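PDB 2IP2: phenazine-1-carboxylate N-methyltransferase from Pseudomonas aeruginosa, which catalyses the transfer of a methyl group from S-adenosyl-L-methionine to phenazine-1-carboxylate, giving 5-methylphenazine-1-carboxylate on the pathway to the virulence pigment pyocyanine. Local coordinates for residues A[158-161]-A[165-168]; A[208-213]-A[219-224]. All coordinates share one frame; numbering follows the deposited sequence. Where two conformers were deposited one is given.

Both contacts belong to the Rossmann-like methyltransferase domain and lie at successive stages of its chain. Interaction 1 is where helix 154-163 turns toward the first strand of the domain's sheet, 170-174; interaction 2 packs the junction of helices 204-209 and 211-215, and the start of the latter, onto edge strand 219-223. Their centres are 19 Å apart and their nearest atoms about 10 Å, so they do not touch, but helix 180-188 meets side chains of both: Phe166 packs on Ile185, and Leu213 and Val219 on Leu186. Each also lies near a predicted S-adenosyl-L-methionine residue, with Ile160 about 8 Å from Arg241 and Leu221 about 7 Å from Asp198, measured between side chains.

Interaction 1. Residues A[158-161]-A[165-168]; sequences HEIP and DFRG
With CG of Phe166 set anti to its own carbonyl carbon (chi1 -70°), the ring reaches back to the end of helix 154-163, while Ile160 turns CG2 anti to the backbone N and carries that methyl to the ring. CG2 of Ile160 comes in at the ring edge, near its plane, 4.1 Å from CE1 of Phe166. CG1 and the rest of the Ile160 chain lead away from the ring. Pro161 meets the same CD1-CE1 side of the ring obliquely: its CA is 3.9 Å from CE1 of Phe166, and its CB lies 4.1 Å from Phe166 CD1. A water bridges the backbones beside it, 2.7 Å from Pro161 O and accepting from Phe166 N at 2.9 Å; it lies in the ring plane, at the edge.

The short connection leads from the helix into strand 170-174, the first strand of the seven-stranded Rossmann-like sheet and one of its interior strands, and Ile185 of helix 180-188 also packs on Phe166. The chain on both sides of Phe166 is held by an Asx turn, in which Asp165 OD1 accepts from Arg167 N. From the opposite face of the carboxylate, the same oxygen accepts from Arg167 NE at 3.0 Å. Arg167 NH2 completes a side-on salt bridge to Asp165 OD2 at 2.8 Å, approaching from above the carboxylate plane, 38° out of it, so that three nitrogens on two oxygens restrain the rotation of the Asp165 carboxylate. Beyond the two segments, Glu189 touches the side chains of both Phe166 and Arg167.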
ATOM      1  N   HIS A 158      -8.101  18.208 -18.701  1.00 32.91           N
ATOM      2  CA  HIS A 158      -8.259  18.010 -20.134  1.00 34.33           C
ATOM      3  C   HIS A 158      -9.682  17.625 -20.484  1.00 34.63           C
ATOM      4  O   HIS A 158     -10.123  17.863 -21.626  1.00 34.57           O
ATOM      5  CB  HIS A 158      -7.272  16.973 -20.700  1.00 34.38           C
ATOM      6  CG  HIS A 158      -5.844  17.439 -20.707  1.00 38.06           C
ATOM      7  ND1 HIS A 158      -5.458  18.663 -21.212  1.00 41.29           N
ATOM      8  CD2 HIS A 158      -4.709  16.840 -20.276  1.00 42.90           C
ATOM      9  CE1 HIS A 158      -4.150  18.800 -21.095  1.00 44.66           C
ATOM     10  NE2 HIS A 158      -3.671  17.713 -20.516  1.00 44.86           N
ATOM     11  N   GLU A 159     -10.396  17.024 -19.525  1.00 35.03           N
ATOM     12  CA  GLU A 159     -11.843  16.744 -19.703  1.00 35.51           C
ATOM     13  C   GLU A 159     -12.691  17.987 -19.686  1.00 35.05           C
ATOM     14  O   GLU A 159     -13.739  17.998 -20.312  1.00 34.72           O
ATOM     15  CB  GLU A 159     -12.419  15.803 -18.649  1.00 36.30           C
ATOM     16  CG  GLU A 159     -12.311  14.312 -19.008  1.00 40.91           C
ATOM     17  CD  GLU A 159     -12.986  13.951 -20.323  1.00 45.41           C
ATOM     18  OE1 GLU A 159     -14.253  13.975 -20.447  1.00 46.02           O
ATOM     19  OE2 GLU A 159     -12.218  13.644 -21.252  1.00 50.81           O
ATOM     20  N   ILE A 160     -12.263  19.021 -18.972  1.00 34.21           N
ATOM     21  CA  ILE A 160     -13.123  20.201 -18.794  1.00 33.82           C
ATOM     22  C   ILE A 160     -13.603  20.844 -20.126  1.00 34.14           C
ATOM     23  O   ILE A 160     -14.825  21.006 -20.354  1.00 34.91           O
ATOM     24  CB  ILE A 160     -12.523  21.206 -17.759  1.00 34.17           C
ATOM     25  CG1 ILE A 160     -12.726  20.624 -16.358  1.00 37.09           C
ATOM     26  CG2 ILE A 160     -13.221  22.572 -17.806  1.00 29.13           C
ATOM     27  CD1 ILE A 160     -11.929  21.295 -15.315  1.00 39.65           C
ATOM     28  N   PRO A 161     -12.664  21.199 -21.024  1.00 35.25           N
ATOM     29  CA  PRO A 161     -13.105  21.783 -22.298  1.00 35.09           C
ATOM     30  C   PRO A 161     -13.796  20.793 -23.244  1.00 36.89           C
ATOM     31  O   PRO A 161     -14.278  21.227 -24.311  1.00 36.17           O
ATOM     32  CB  PRO A 161     -11.808  22.275 -22.923  1.00 36.23           C
ATOM     33  CG  PRO A 161     -10.752  21.336 -22.341  1.00 34.55           C
ATOM     34  CD  PRO A 161     -11.189  21.128 -20.930  1.00 34.47           C
ATOM     35  N   ASP A 165     -18.385  24.087 -23.414  1.00 36.34           N
ATOM     36  CA  ASP A 165     -18.067  24.682 -24.681  1.00 37.88           C
ATOM     37  C   ASP A 165     -17.357  26.038 -24.463  1.00 37.43           C
ATOM     38  O   ASP A 165     -17.959  26.994 -24.015  1.00 37.39           O
ATOM     39  CB  ASP A 165     -19.383  24.817 -25.510  1.00 39.55           C
ATOM     40  CG  ASP A 165     -19.150  25.188 -26.995  1.00 43.20           C
ATOM     41  OD1 ASP A 165     -18.018  25.520 -27.437  1.00 42.61           O
ATOM     42  OD2 ASP A 165     -20.166  25.154 -27.741  1.00 49.76           O
ATOM     43  N   PHE A 166     -16.065  26.113 -24.754  1.00 36.68           N
ATOM     44  CA  PHE A 166     -15.351  27.384 -24.660  1.00 37.30           C
ATOM     45  C   PHE A 166     -15.248  28.105 -26.001  1.00 38.91           C
ATOM     46  O   PHE A 166     -14.655  29.180 -26.075  1.00 38.74           O
ATOM     47  CB  PHE A 166     -13.954  27.194 -24.058  1.00 36.39           C
ATOM     48  CG  PHE A 166     -13.981  26.857 -22.611  1.00 35.53           C
ATOM     49  CD1 PHE A 166     -14.199  25.538 -22.209  1.00 33.45           C
ATOM     50  CD2 PHE A 166     -13.746  27.842 -21.645  1.00 32.46           C
ATOM     51  CE1 PHE A 166     -14.220  25.193 -20.848  1.00 35.11           C
ATOM     52  CE2 PHE A 166     -13.750  27.518 -20.281  1.00 32.99           C
ATOM     53  CZ  PHE A 166     -13.976  26.188 -19.876  1.00 34.07           C
ATOM     54  N   ARG A 167     -15.797  27.506 -27.070  1.00 41.12           N
ATOM     55  CA  ARG A 167     -15.728  28.152 -28.391  1.00 43.18           C
ATOM     56  C   ARG A 167     -16.426  29.510 -28.315  1.00 43.61           C
ATOM     57  O   ARG A 167     -17.596  29.628 -27.891  1.00 43.76           O
ATOM     58  CB  ARG A 167     -16.358  27.302 -29.512  1.00 43.56           C
ATOM     59  CG  ARG A 167     -15.487  26.177 -30.045  1.00 44.87           C
ATOM     60  CD  ARG A 167     -16.242  25.213 -30.973  1.00 46.88           C
ATOM     61  NE  ARG A 167     -17.492  24.787 -30.329  1.00 53.94           N
ATOM     62  CZ  ARG A 167     -18.585  24.361 -30.961  1.00 55.99           C
ATOM     63  NH1 ARG A 167     -18.612  24.281 -32.294  1.00 56.83           N
ATOM     64  NH2 ARG A 167     -19.654  24.015 -30.246  1.00 55.87           N
ATOM     65  N   GLY A 168     -15.666  30.536 -28.667  1.00 44.32           N
ATOM     66  CA  GLY A 168     -16.207  31.883 -28.746  1.00 44.22           C
ATOM     67  C   GLY A 168     -16.232  32.541 -27.395  1.00 44.25           C
ATOM     68  O   GLY A 168     -16.343  33.752 -27.333  1.00 46.00           O
TER
HETATM   69  O   HOH W   1     -14.616  23.700 -25.367  1.00 34.83           O

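Interaction 2. Residues A[208-213]-A[219-224]; sequences DNLSSL and VSLVGG
Leu210 and Leu213 touch strand 219-223 through two separate aliphatic contacts. In the first, CD1 of Leu210 meets CD2 of Leu221 at 3.9 Å, one methyl from each side chain, the two chains running at a slant to one another. Leu221 leaves its backbone alongside segment 208-213, and its CD2 end then closes in. In the second, CG1 of Val219 lies against the base of Leu213, 3.8 Å from CB and 3.9 Å from the carbonyl carbon C of the same residue. That methyl occupies the place between the backbone N and the carbonyl carbon of Val219 (chi1 60°), which turns it toward the helical turn and leaves CG2 anti to the N.

Within segment 208-213, Ser211 N donates to Asp208 O at 3.1 Å, a backbone bond bridging the break between the two short helices at Leu210, the residue at which helical geometry lapses and which occupies the N-cap position of helix 211-215. Asn209 ND2 bonds Glu180 OE2 and Ser178 O.

The strand is the outermost on this side of the sheet, parallel to strand 193-198, with which Ser220 and Val222 form backbone hydrogen bonds. Leu210 reaches Met196 of that strand and Lys183 of helix 180-188, while Leu213 and Val219 both rest on Leu186 of the same helix; Leu214 of helix 211-215 adjoins Val219 and Leu221.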
ATOM      1  N   ASP A 208       5.797  32.439 -16.667  1.00 36.98           N
ATOM      2  CA  ASP A 208       6.710  31.517 -17.315  1.00 37.37           C
ATOM      3  C   ASP A 208       5.996  30.329 -17.980  1.00 36.60           C
ATOM      4  O   ASP A 208       6.223  30.030 -19.176  1.00 35.70           O
ATOM      5  CB  ASP A 208       7.696  31.000 -16.264  1.00 38.45           C
ATOM      6  CG  ASP A 208       8.882  30.310 -16.871  1.00 43.46           C
ATOM      7  OD1 ASP A 208       8.811  29.069 -17.120  1.00 46.32           O
ATOM      8  OD2 ASP A 208       9.913  31.020 -17.069  1.00 49.55           O
ATOM      9  N   ASN A 209       5.114  29.669 -17.214  1.00 33.72           N
ATOM     10  CA  ASN A 209       4.448  28.456 -17.684  1.00 32.84           C
ATOM     11  C   ASN A 209       3.553  28.722 -18.888  1.00 31.81           C
ATOM     12  O   ASN A 209       3.376  27.862 -19.759  1.00 32.79           O
ATOM     13  CB  ASN A 209       3.636  27.815 -16.539  1.00 32.84           C
ATOM     14  CG  ASN A 209       3.150  26.404 -16.883  1.00 33.93           C
ATOM     15  OD1 ASN A 209       3.831  25.651 -17.582  1.00 33.14           O
ATOM     16  ND2 ASN A 209       1.959  26.031 -16.375  1.00 35.13           N
ATOM     17  N   LEU A 210       3.009  29.930 -18.931  1.00 31.11           N
ATOM     18  CA  LEU A 210       2.102  30.392 -19.956  1.00 31.34           C
ATOM     19  C   LEU A 210       2.752  31.373 -20.929  1.00 30.56           C
ATOM     20  O   LEU A 210       2.024  32.094 -21.610  1.00 29.07           O
ATOM     21  CB  LEU A 210       0.900  31.136 -19.307  1.00 31.04           C
ATOM     22  CG  LEU A 210      -0.071  30.326 -18.408  1.00 31.36           C
ATOM     23  CD1 LEU A 210      -1.110  31.260 -17.916  1.00 31.43           C
ATOM     24  CD2 LEU A 210      -0.762  29.165 -19.112  1.00 32.20           C
ATOM     25  N   SER A 211       4.085  31.391 -21.021  1.00 31.89           N
ATOM     26  CA  SER A 211       4.737  32.390 -21.863  1.00 32.84           C
ATOM     27  C   SER A 211       4.196  32.440 -23.294  1.00 33.04           C
ATOM     28  O   SER A 211       3.894  33.529 -23.808  1.00 34.10           O
ATOM     29  CB  SER A 211       6.270  32.266 -21.840  1.00 34.05           C
ATOM     30  OG  SER A 211       6.735  30.955 -22.106  1.00 33.86           O
ATOM     31  N   SER A 212       4.064  31.277 -23.931  1.00 32.89           N
ATOM     32  CA  SER A 212       3.654  31.225 -25.320  1.00 33.09           C
ATOM     33  C   SER A 212       2.294  31.854 -25.482  1.00 32.49           C
ATOM     34  O   SER A 212       2.096  32.707 -26.350  1.00 31.57           O
ATOM     35  CB  SER A 212       3.618  29.790 -25.847  1.00 34.63           C
ATOM     36  OG  SER A 212       4.944  29.341 -26.049  1.00 39.23           O
ATOM     37  N   LEU A 213       1.359  31.448 -24.612  1.00 32.15           N
ATOM     38  CA  LEU A 213      -0.040  31.839 -24.765  1.00 32.00           C
ATOM     39  C   LEU A 213      -0.191  33.315 -24.463  1.00 31.34           C
ATOM     40  O   LEU A 213      -0.968  33.983 -25.107  1.00 32.42           O
ATOM     41  CB  LEU A 213      -0.921  31.007 -23.814  0.50 30.99           C
ATOM     42  CG  LEU A 213      -1.208  29.547 -24.183  0.50 29.19           C
ATOM     43  CD1 LEU A 213      -1.788  28.755 -22.957  0.50 22.85           C
ATOM     44  CD2 LEU A 213      -2.125  29.437 -25.402  0.50 26.31           C
ATOM     45  N   VAL A 219      -4.450  34.884 -23.590  1.00 36.90           N
ATOM     46  CA  VAL A 219      -4.718  34.975 -22.179  1.00 35.53           C
ATOM     47  C   VAL A 219      -3.996  36.202 -21.684  1.00 34.71           C
ATOM     48  O   VAL A 219      -2.994  36.598 -22.290  1.00 33.56           O
ATOM     49  CB  VAL A 219      -4.243  33.674 -21.422  1.00 34.89           C
ATOM     50  CG1 VAL A 219      -2.768  33.451 -21.579  1.00 35.86           C
ATOM     51  CG2 VAL A 219      -4.557  33.717 -19.903  1.00 37.48           C
ATOM     52  N   SER A 220      -4.493  36.797 -20.592  1.00 33.88           N
ATOM     53  CA  SER A 220      -3.701  37.734 -19.803  1.00 33.31           C
ATOM     54  C   SER A 220      -3.740  37.318 -18.346  1.00 34.71           C
ATOM     55  O   SER A 220      -4.620  36.517 -17.955  1.00 33.11           O
ATOM     56  CB  SER A 220      -4.257  39.156 -19.969  1.00 34.30           C
ATOM     57  OG  SER A 220      -5.631  39.233 -19.601  1.00 34.22           O
ATOM     58  N   LEU A 221      -2.807  37.849 -17.551  1.00 34.87           N
ATOM     59  CA  LEU A 221      -2.776  37.614 -16.124  1.00 36.28           C
ATOM     60  C   LEU A 221      -3.193  38.874 -15.382  1.00 36.73           C
ATOM     61  O   LEU A 221      -2.839  39.982 -15.779  1.00 37.26           O
ATOM     62  CB  LEU A 221      -1.381  37.195 -15.637  1.00 35.62           C
ATOM     63  CG  LEU A 221      -0.518  36.182 -16.399  1.00 36.39           C
ATOM     64  CD1 LEU A 221       0.782  35.816 -15.615  1.00 33.53           C
ATOM     65  CD2 LEU A 221      -1.315  34.916 -16.635  1.00 37.33           C
ATOM     66  N   VAL A 222      -3.910  38.728 -14.282  1.00 36.65           N
ATOM     67  CA  VAL A 222      -4.077  39.883 -13.389  1.00 37.51           C
ATOM     68  C   VAL A 222      -3.719  39.574 -11.936  1.00 36.94           C
ATOM     69  O   VAL A 222      -3.971  38.471 -11.460  1.00 35.27           O
ATOM     70  CB  VAL A 222      -5.429  40.670 -13.590  1.00 38.56           C
ATOM     71  CG1 VAL A 222      -6.311  40.064 -14.595  1.00 38.04           C
ATOM     72  CG2 VAL A 222      -6.138  41.071 -12.246  1.00 38.18           C
ATOM     73  N   GLY A 223      -3.056  40.534 -11.273  1.00 36.55           N
ATOM     74  CA  GLY A 223      -2.687  40.368  -9.869  1.00 36.80           C
ATOM     75  C   GLY A 223      -3.771  41.070  -9.069  1.00 37.39           C
ATOM     76  O   GLY A 223      -4.145  42.199  -9.390  1.00 38.44           O
ATOM     77  N   GLY A 224      -4.294  40.413  -8.050  1.00 36.63           N
ATOM     78  CA  GLY A 224      -5.360  41.013  -7.289  1.00 36.86           C
ATOM     79  C   GLY A 224      -5.868  40.020  -6.287  1.00 37.15           C
ATOM     80  O   GLY A 224      -5.475  38.845  -6.311  1.00 36.68           O
TER